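Local coordinates for BLUF domain-containing protein (Acinetobacter baumannii, PDB 6W6Z) that binds a flavin and probably acts as a blue-light photoreceptor of the BLUF family, linked to the control of biofilm formation and iron uptake, at residues L5-R11 with N47-L53; A29-D34 with S93-V97; N75-C80 with L118-Q122. All coordinates share one frame; numbering follows the deposited sequence.

Interaction 1 of 3, residues L5-R11 with N47-L53. With FMN (flavin mononucleotide), chain B.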
# COMPACT_ATOMS: atom_id res chain seq x y z
N LEU A 5 2.85 5.56 8.24
CA LEU A 5 1.68 6.32 7.73
C LEU A 5 0.84 5.34 6.94
O LEU A 5 1.39 4.65 6.06
CB LEU A 5 2.14 7.49 6.85
CG LEU A 5 1.02 8.42 6.35
CD1 LEU A 5 1.54 9.85 6.15
CD2 LEU A 5 0.36 7.90 5.08
N CYS A 6 -0.46 5.30 7.22
CA CYS A 6 -1.40 4.36 6.57
C CYS A 6 -2.52 5.17 5.95
O CYS A 6 -3.02 6.12 6.59
CB CYS A 6 -1.99 3.33 7.55
SG CYS A 6 -0.74 2.30 8.37
N TYR A 7 -2.95 4.77 4.77
CA TYR A 7 -4.12 5.37 4.11
C TYR A 7 -4.78 4.33 3.24
O TYR A 7 -4.21 3.29 2.87
CB TYR A 7 -3.71 6.64 3.34
CG TYR A 7 -3.03 6.29 2.04
CD1 TYR A 7 -3.78 6.04 0.90
CD2 TYR A 7 -1.66 6.10 1.98
CE1 TYR A 7 -3.17 5.64 -0.28
CE2 TYR A 7 -1.03 5.73 0.79
CZ TYR A 7 -1.80 5.48 -0.34
OH TYR A 7 -1.20 5.05 -1.48
N ALA A 8 -6.03 4.61 2.89
CA ALA A 8 -6.74 3.79 1.92
C ALA A 8 -7.27 4.73 0.83
O ALA A 8 -7.38 5.98 1.05
CB ALA A 8 -7.82 2.97 2.60
N SER A 9 -7.49 4.19 -0.36
CA SER A 9 -7.90 4.99 -1.55
C SER A 9 -8.76 4.12 -2.47
O SER A 9 -8.74 2.89 -2.35
CB SER A 9 -6.71 5.52 -2.32
OG SER A 9 -6.00 4.45 -2.93
N GLN A 10 -9.51 4.78 -3.34
CA GLN A 10 -10.29 4.10 -4.41
C GLN A 10 -9.43 4.07 -5.68
O GLN A 10 -8.81 5.10 -6.08
CB GLN A 10 -11.62 4.81 -4.63
CG GLN A 10 -12.56 4.02 -5.52
CD GLN A 10 -13.14 2.80 -4.84
OE1 GLN A 10 -13.05 2.64 -3.64
NE2 GLN A 10 -13.78 1.94 -5.61
N ARG A 11 -9.36 2.93 -6.33
CA ARG A 11 -8.63 2.89 -7.61
C ARG A 11 -9.41 3.71 -8.63
O ARG A 11 -10.64 3.58 -8.64
CB ARG A 11 -8.50 1.46 -8.12
CG ARG A 11 -7.74 1.44 -9.43
CD ARG A 11 -7.66 0.06 -9.97
NE ARG A 11 -8.79 -0.30 -10.81
CZ ARG A 11 -8.90 0.03 -12.09
NH1 ARG A 11 -7.96 0.76 -12.68
NH2 ARG A 11 -9.96 -0.36 -12.77
N ASN A 47 -11.15 -2.89 -6.30
CA ASN A 47 -10.96 -1.52 -6.88
C ASN A 47 -10.52 -0.53 -5.81
O ASN A 47 -10.91 0.65 -5.92
CB ASN A 47 -12.23 -1.00 -7.57
CG ASN A 47 -12.50 -1.71 -8.88
OD1 ASN A 47 -11.57 -2.12 -9.58
ND2 ASN A 47 -13.77 -1.87 -9.23
N ALA A 48 -9.70 -0.94 -4.85
CA ALA A 48 -9.24 -0.02 -3.79
C ALA A 48 -7.87 -0.44 -3.29
O ALA A 48 -7.50 -1.62 -3.47
CB ALA A 48 -10.26 0.03 -2.67
N PHE A 49 -7.15 0.51 -2.71
CA PHE A 49 -5.81 0.30 -2.13
C PHE A 49 -5.81 0.55 -0.63
O PHE A 49 -6.53 1.37 -0.08
CB PHE A 49 -4.80 1.24 -2.78
CG PHE A 49 -4.59 1.08 -4.24
CD1 PHE A 49 -3.77 0.05 -4.73
CD2 PHE A 49 -5.13 1.98 -5.15
CE1 PHE A 49 -3.50 -0.06 -6.08
CE2 PHE A 49 -4.90 1.83 -6.51
CZ PHE A 49 -4.06 0.82 -6.97
N PHE A 50 -4.85 -0.07 0.02
CA PHE A 50 -4.43 0.26 1.38
C PHE A 50 -2.93 0.32 1.31
O PHE A 50 -2.37 -0.58 0.66
CB PHE A 50 -4.91 -0.75 2.42
CG PHE A 50 -4.24 -0.55 3.76
CD1 PHE A 50 -2.95 -1.01 4.01
CD2 PHE A 50 -4.84 0.24 4.73
CE1 PHE A 50 -2.32 -0.77 5.22
CE2 PHE A 50 -4.22 0.47 5.95
CZ PHE A 50 -2.95 -0.00 6.19
N GLN A 51 -2.31 1.38 1.81
CA GLN A 51 -0.84 1.41 1.83
C GLN A 51 -0.35 1.81 3.21
O GLN A 51 -0.93 2.70 3.86
CB GLN A 51 -0.29 2.32 0.75
CG GLN A 51 1.20 2.15 0.57
CD GLN A 51 1.76 2.96 -0.57
OE1 GLN A 51 1.33 4.09 -0.82
NE2 GLN A 51 2.70 2.36 -1.30
N CYS A 52 0.76 1.21 3.62
CA CYS A 52 1.51 1.65 4.81
C CYS A 52 2.92 2.00 4.37
O CYS A 52 3.51 1.21 3.60
CB CYS A 52 1.36 0.54 5.85
SG CYS A 52 2.65 0.54 7.11
N LEU A 53 3.39 3.21 4.71
CA LEU A 53 4.76 3.71 4.45
C LEU A 53 5.50 3.80 5.78
O LEU A 53 4.92 4.36 6.74
CB LEU A 53 4.68 5.08 3.79
CG LEU A 53 3.85 5.18 2.50
CD1 LEU A 53 3.69 6.63 2.08
CD2 LEU A 53 4.49 4.36 1.40
N1 FMN B . 5.66 6.05 -5.35
C2 FMN B . 6.71 5.79 -4.56
O2 FMN B . 7.81 6.37 -4.83
N3 FMN B . 6.59 5.05 -3.43
C4 FMN B . 5.44 4.47 -3.07
O4 FMN B . 5.33 3.77 -2.06
C4A FMN B . 4.27 4.66 -3.92
N5 FMN B . 3.10 4.11 -3.66
C5A FMN B . 2.06 4.40 -4.48
C6 FMN B . 0.84 3.81 -4.19
C7 FMN B . -0.27 4.10 -4.97
C7M FMN B . -1.55 3.41 -4.61
C8 FMN B . -0.16 4.90 -6.20
C8M FMN B . -1.41 5.13 -7.03
C9 FMN B . 1.06 5.49 -6.47
C9A FMN B . 2.17 5.23 -5.67
N10 FMN B . 3.43 5.75 -5.96
C10 FMN B . 4.47 5.50 -5.09
C1' FMN B . 3.70 6.61 -7.17
C2' FMN B . 3.70 8.10 -6.96
O2' FMN B . 2.35 8.55 -6.82
C3' FMN B . 4.35 8.75 -8.21
O3' FMN B . 3.83 8.20 -9.42
C4' FMN B . 5.84 8.51 -8.31
O4' FMN B . 6.49 8.92 -7.08
C5' FMN B . 6.45 9.33 -9.48
O5' FMN B . 6.32 10.75 -9.31
P FMN B . 6.96 11.86 -10.35
O1P FMN B . 5.80 12.14 -11.30
O2P FMN B . 7.33 12.99 -9.41
O3P FMN B . 8.13 11.20 -11.05

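Interaction 2 of 3, residues A29-D34 with S93-V97. With FMN (flavin mononucleotide), chain B.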
# COMPACT_ATOMS: atom_id res chain seq x y z
N ALA A 29 7.44 2.60 -6.99
CA ALA A 29 7.52 2.57 -5.51
C ALA A 29 8.84 1.91 -5.09
O ALA A 29 9.58 2.44 -4.27
CB ALA A 29 6.35 1.80 -4.93
N ARG A 30 9.14 0.76 -5.65
CA ARG A 30 10.30 -0.03 -5.18
C ARG A 30 11.61 0.73 -5.44
O ARG A 30 12.53 0.61 -4.59
CB ARG A 30 10.23 -1.42 -5.79
CG ARG A 30 9.24 -2.31 -5.07
CD ARG A 30 8.77 -3.51 -5.86
NE ARG A 30 7.80 -4.25 -5.08
CZ ARG A 30 7.10 -5.30 -5.53
NH1 ARG A 30 7.29 -5.78 -6.76
NH2 ARG A 30 6.25 -5.91 -4.73
N ASP A 31 11.75 1.38 -6.59
CA ASP A 31 12.95 2.17 -6.97
C ASP A 31 13.05 3.39 -6.05
O ASP A 31 14.12 3.55 -5.44
CB ASP A 31 12.90 2.65 -8.42
N PHE A 32 11.99 4.20 -5.93
CA PHE A 32 12.02 5.48 -5.15
C PHE A 32 12.25 5.15 -3.67
O PHE A 32 13.04 5.84 -2.99
CB PHE A 32 10.77 6.34 -5.34
N ASN A 33 11.55 4.13 -3.17
CA ASN A 33 11.54 3.81 -1.72
C ASN A 33 12.92 3.32 -1.30
O ASN A 33 13.39 3.72 -0.23
CB ASN A 33 10.46 2.79 -1.41
CG ASN A 33 9.09 3.43 -1.50
OD1 ASN A 33 8.97 4.60 -1.87
ND2 ASN A 33 8.06 2.67 -1.17
N ASP A 34 13.52 2.46 -2.13
CA ASP A 34 14.87 1.87 -1.87
C ASP A 34 15.88 3.01 -1.78
O ASP A 34 16.70 2.99 -0.85
CB ASP A 34 15.22 0.82 -2.93
CG ASP A 34 15.86 -0.44 -2.36
OD1 ASP A 34 16.72 -0.30 -1.46
OD2 ASP A 34 15.49 -1.54 -2.81
N SER A 93 10.91 -2.78 0.23
CA SER A 93 10.80 -1.41 -0.33
C SER A 93 9.32 -1.08 -0.57
O SER A 93 8.86 -0.01 -0.09
CB SER A 93 11.66 -1.25 -1.54
OG SER A 93 13.01 -1.28 -1.11
N MET A 94 8.61 -2.02 -1.14
CA MET A 94 7.12 -2.01 -1.17
C MET A 94 6.58 -3.41 -1.43
O MET A 94 6.57 -3.84 -2.60
CB MET A 94 6.59 -1.08 -2.26
CG MET A 94 5.08 -0.88 -2.17
SD MET A 94 4.41 -0.50 -0.52
CE MET A 94 5.44 0.90 -0.09
N LYS A 95 6.12 -4.08 -0.37
CA LYS A 95 5.50 -5.41 -0.46
C LYS A 95 4.18 -5.22 -1.21
O LYS A 95 3.54 -4.21 -1.02
CB LYS A 95 5.24 -6.01 0.93
CG LYS A 95 4.77 -7.45 0.93
CD LYS A 95 4.51 -7.99 2.30
CE LYS A 95 4.35 -9.49 2.31
NZ LYS A 95 4.15 -10.01 3.67
N TYR A 96 3.81 -6.21 -1.99
CA TYR A 96 2.50 -6.24 -2.65
C TYR A 96 1.72 -7.44 -2.13
O TYR A 96 2.20 -8.57 -2.26
CB TYR A 96 2.66 -6.30 -4.15
CG TYR A 96 1.34 -6.21 -4.87
CD1 TYR A 96 0.48 -5.14 -4.64
CD2 TYR A 96 0.93 -7.18 -5.73
CE1 TYR A 96 -0.73 -5.02 -5.30
CE2 TYR A 96 -0.27 -7.08 -6.41
CZ TYR A 96 -1.13 -6.02 -6.16
OH TYR A 96 -2.32 -5.93 -6.82
N VAL A 97 0.50 -7.18 -1.65
CA VAL A 97 -0.44 -8.23 -1.17
C VAL A 97 -1.81 -8.04 -1.82
O VAL A 97 -2.32 -6.92 -1.83
CB VAL A 97 -0.54 -8.17 0.36
CG1 VAL A 97 -1.46 -9.23 0.92
CG2 VAL A 97 0.82 -8.27 0.99
N1 FMN B . 5.66 6.05 -5.35
C2 FMN B . 6.71 5.79 -4.56
O2 FMN B . 7.81 6.37 -4.83
N3 FMN B . 6.59 5.05 -3.43
C4 FMN B . 5.44 4.47 -3.07
O4 FMN B . 5.33 3.77 -2.06
C4A FMN B . 4.27 4.66 -3.92
N5 FMN B . 3.10 4.11 -3.66
C5A FMN B . 2.06 4.40 -4.48
C6 FMN B . 0.84 3.81 -4.19
C7 FMN B . -0.27 4.10 -4.97
C7M FMN B . -1.55 3.41 -4.61
C8 FMN B . -0.16 4.90 -6.20
C8M FMN B . -1.41 5.13 -7.03
C9 FMN B . 1.06 5.49 -6.47
C9A FMN B . 2.17 5.23 -5.67
N10 FMN B . 3.43 5.75 -5.96
C10 FMN B . 4.47 5.50 -5.09
C1' FMN B . 3.70 6.61 -7.17
C2' FMN B . 3.70 8.10 -6.96
O2' FMN B . 2.35 8.55 -6.82
C3' FMN B . 4.35 8.75 -8.21
O3' FMN B . 3.83 8.20 -9.42
C4' FMN B . 5.84 8.51 -8.31
O4' FMN B . 6.49 8.92 -7.08
C5' FMN B . 6.45 9.33 -9.48
O5' FMN B . 6.32 10.75 -9.31
P FMN B . 6.96 11.86 -10.35
O1P FMN B . 5.80 12.14 -11.30
O2P FMN B . 7.33 12.99 -9.41
O3P FMN B . 8.13 11.20 -11.05
O HOH W 1 13.49 0.60 1.27

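Interaction 3 of 3, residues N75-C80 with L118-Q122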
# COMPACT_ATOMS: atom_id res chain seq x y z
N ASN A 75 -10.12 9.79 -3.77
CA ASN A 75 -10.87 9.54 -2.51
C ASN A 75 -9.88 9.01 -1.45
O ASN A 75 -10.17 8.01 -0.81
CB ASN A 75 -11.99 8.51 -2.74
CG ASN A 75 -13.07 8.52 -1.67
OD1 ASN A 75 -14.00 9.31 -1.75
ND2 ASN A 75 -12.98 7.62 -0.69
N ILE A 76 -8.75 9.66 -1.27
CA ILE A 76 -7.71 9.17 -0.32
C ILE A 76 -8.27 9.38 1.09
O ILE A 76 -8.66 10.49 1.40
CB ILE A 76 -6.33 9.86 -0.54
CG1 ILE A 76 -5.54 9.34 -1.74
CG2 ILE A 76 -5.45 9.71 0.70
CD1 ILE A 76 -6.11 9.63 -3.10
N LYS A 77 -8.28 8.33 1.91
CA LYS A 77 -8.65 8.35 3.34
C LYS A 77 -7.41 8.10 4.20
O LYS A 77 -7.01 6.92 4.41
CB LYS A 77 -9.75 7.31 3.58
CG LYS A 77 -10.23 7.20 5.02
CD LYS A 77 -11.27 6.10 5.19
CE LYS A 77 -11.90 6.11 6.56
NZ LYS A 77 -12.47 4.78 6.90
N TRP A 78 -6.85 9.18 4.74
CA TRP A 78 -5.68 9.13 5.66
C TRP A 78 -6.12 8.50 6.99
O TRP A 78 -7.04 9.04 7.64
CB TRP A 78 -5.12 10.54 5.83
CG TRP A 78 -3.88 10.66 6.65
CD1 TRP A 78 -3.08 9.67 7.11
CD2 TRP A 78 -3.25 11.89 7.01
NE1 TRP A 78 -2.01 10.19 7.78
CE2 TRP A 78 -2.08 11.56 7.72
CE3 TRP A 78 -3.57 13.24 6.80
CZ2 TRP A 78 -1.23 12.54 8.24
CZ3 TRP A 78 -2.72 14.21 7.30
CH2 TRP A 78 -1.58 13.86 8.02
N LEU A 79 -5.53 7.37 7.37
CA LEU A 79 -5.97 6.65 8.58
C LEU A 79 -5.16 7.10 9.78
O LEU A 79 -5.75 7.42 10.82
CB LEU A 79 -5.85 5.15 8.33
CG LEU A 79 -6.91 4.65 7.37
CD1 LEU A 79 -6.58 3.23 6.89
CD2 LEU A 79 -8.27 4.70 8.04
N CYS A 80 -3.84 7.10 9.67
CA CYS A 80 -3.02 7.48 10.84
C CYS A 80 -1.60 7.70 10.40
O CYS A 80 -1.21 7.21 9.32
CB CYS A 80 -3.04 6.40 11.91
SG CYS A 80 -2.48 4.81 11.24
N LEU A 118 -11.18 0.80 2.33
CA LEU A 118 -11.82 2.06 2.81
C LEU A 118 -12.78 1.77 3.97
O LEU A 118 -13.12 2.74 4.68
CB LEU A 118 -12.52 2.75 1.64
CG LEU A 118 -11.59 3.43 0.65
CD1 LEU A 118 -12.31 3.74 -0.66
CD2 LEU A 118 -11.00 4.68 1.25
N LEU A 119 -13.24 0.52 4.14
CA LEU A 119 -14.14 0.09 5.25
C LEU A 119 -13.36 -0.06 6.56
O LEU A 119 -14.02 -0.29 7.58
CB LEU A 119 -14.76 -1.27 4.92
CG LEU A 119 -15.60 -1.36 3.65
CD1 LEU A 119 -15.86 -2.82 3.29
CD2 LEU A 119 -16.90 -0.60 3.80
N LEU A 120 -12.03 -0.05 6.56
CA LEU A 120 -11.23 -0.28 7.80
C LEU A 120 -11.22 0.99 8.68
O LEU A 120 -11.21 2.12 8.12
CB LEU A 120 -9.79 -0.66 7.44
CG LEU A 120 -9.56 -2.01 6.76
CD1 LEU A 120 -8.10 -2.12 6.37
CD2 LEU A 120 -9.98 -3.17 7.64
N ASN A 121 -11.19 0.81 10.00
CA ASN A 121 -10.93 1.91 10.97
C ASN A 121 -9.54 1.69 11.58
O ASN A 121 -8.91 0.65 11.32
CB ASN A 121 -12.08 2.05 11.98
CG ASN A 121 -12.22 0.87 12.93
OD1 ASN A 121 -11.21 0.36 13.44
ND2 ASN A 121 -13.45 0.43 13.17
N GLN A 122 -9.05 2.64 12.36
CA GLN A 122 -7.68 2.61 12.90
C GLN A 122 -7.49 1.39 13.83
O GLN A 122 -6.38 0.81 13.85
CB GLN A 122 -7.37 3.91 13.61
CG GLN A 122 -7.27 5.10 12.66
CD GLN A 122 -8.59 5.79 12.41
OE1 GLN A 122 -9.67 5.25 12.68
NE2 GLN A 122 -8.49 6.98 11.83
O HOH W 2 -10.44 2.75 5.80

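Interaction 1 of 3, residues L5-R11 with N47-L53
Tyr7 and Gln51 face each other across two antiparallel strands, 2-11 and 48-54, in the middle of the mixed sheet of the BLUF domain. The backbone bonds come first: Leu5 with Leu53, Tyr7 with Gln51 and Ser9 with Phe49 are hydrogen-bonded pairs, each joined in both directions, and Arg11 N to Asn47 O adds one more backbone bond at the end of the pair.

On the face turned to the flavin, Tyr7 and Gln51 supply the polar contact. They run side by side, ring and amide planes 74° apart, and Tyr7 OH donates to Gln51 OE1 over 2.8 Å, from 39° above the carbonyl plane. Gln51 stretches out with CG opposite its own N (chi1 -168°), which carries the amide to the isoalloxazine edge; there NE2 donates to FMN N5 at 3.0 Å and, weakly, to FMN O4 at 3.1 Å. Glutamine suits this place because one amide can accept from a phenol and donate to a flavin at once.

Aromatic contacts follow on the same face. The dimethylbenzene end of the flavin sets methyl C7M over the centre of the Phe49 ring, 3.8 Å above its plane. At the ring's edge Ser9 OG lies 3.4 Å from Phe49 CD2, while its hydrogen bond goes to His73.

Around Cys6, Phe50 and Cys52, on the other face, the packing is apolar. Phe128 meets the Phe50 ring edge-to-face. Cys6 SG makes an oblique sulfur-aromatic contact, 5.1 Å from the Phe50 ring centroid; Cys6 CB lies 3.7 Å from Phe50 CZ, and Cys6 SG sits 3.7 Å from Cys52 CB.

Interaction 2 of 3, residues A29-D34 with S93-V97
Asn33, on helix 18-36, reaches both Ser93 and the flavin, and tracing it outward explains much of this corner of the FMN pocket. Its CB passes Ser93 O at 3.5 Å. With CG turned opposite the carbonyl carbon, the first torsion (chi1 -73°) brings the amide up to N3 and O4 of the pyrimidine ring. OD1 accepts from FMN N3 at 2.9 Å in an almost straight bond, 174° at the hydrogen. ND2 spends its two hydrogens on different partners: FMN O4 at 3.1 Å and Ser93 O at 3.0 Å. Ser93 O lies in the amide plane of Asn33, although ND2 stands 42° out of the carbonyl plane of Ser93.

Beside this amide, Met94 bends at its second and third torsions and brings CE to 3.3 Å from Asn33 ND2. Its CB rests 3.9 Å from Ala29 CB, where a small residue allows the helix to approach both Met94 and the flavin ring system.

One turn back on the helix, Arg30 reaches to the main chain just before strand 95-98. Its extended chain lays the guanidinium side-on to Met94 O, with NE at 2.8 Å and NH2 at 3.0 Å from that oxygen, which lies nearly in the guanidinium plane. The main chain entering strand 95-98 is thus tied to the helix from two successive carbonyls.

The pairing of an asparagine amide with N3-H and O4 matches donor to acceptor on both atoms. Together with FMN N3-H, which needs an acceptor, the Ser93 carbonyl probably sets which way round that amide sits.

Interaction 3 of 3, residues N75-C80 with L118-Q122
Lys77 meets the loop residues Leu118 and Leu120 with its amino end and Leu118 again with its flank. NZ donates to Leu118 O at 3.1 Å and, weakly, to Leu120 O at 3.2 Å; a water accepting from it lies 3.1 Å from NZ. A lysine fits because its chain reaches from strand to loop and ends among carbonyl oxygens: CG lies opposite the backbone N (chi1 180°) and the chain stays extended beyond it. Its CB meanwhile lies 3.7 Å from Leu118 CD2.

At the far end the loop makes the return bond. Gln122 is bent at chi2 (89°), which folds its amide back toward the strand, and NE2 donates to Leu79 O at 3.0 Å, in the carbonyl plane and on a lone pair. Between these anchors Leu79 CD2 comes to 3.9 Å from Leu120 O.

The next shell holds the loop in shape. Leu118 N is bonded to Asn116 OD1 and Asn121 N to Asn124 OD1, while the Leu118 side chain reaches on to Ala8 and Gln10 of the neighbouring strand. Leu120 packs on Phe106, Phe107 and Phe128, so the loop 118-122 also packs against helices 101-109 and 125-134.

Strand 73-83 is outermost in the sheet within this chain. Where it pairs with strand 2-11, Leu79, whose carbonyl takes the Gln122 bond, and Cys80 together oppose Cys6: a classic beta bulge.

All three contacts reach the same five-stranded sheet. Interactions 1 and 3 are close, their centres about 7 Å apart, because strands 2-11 and 73-83 are neighbours, with probable backbone hydrogen bonds from Lys77 N to Ala8 O and from Leu79 N to Cys6 O. Interaction 2 lies about 14 Å from interaction 1 and about 20 Å from interaction 3, centre to centre. Along the chain interaction 1 closes before interaction 3 opens, whereas interaction 2 crosses both. The flavin joins interactions 1 and 2, where Gln51 NE2 also lies 3.3 Å from Met94 CE. Strands 2-11 and 73-83 join the flavin side of the sheet to loop 118-122 and the helices beyond.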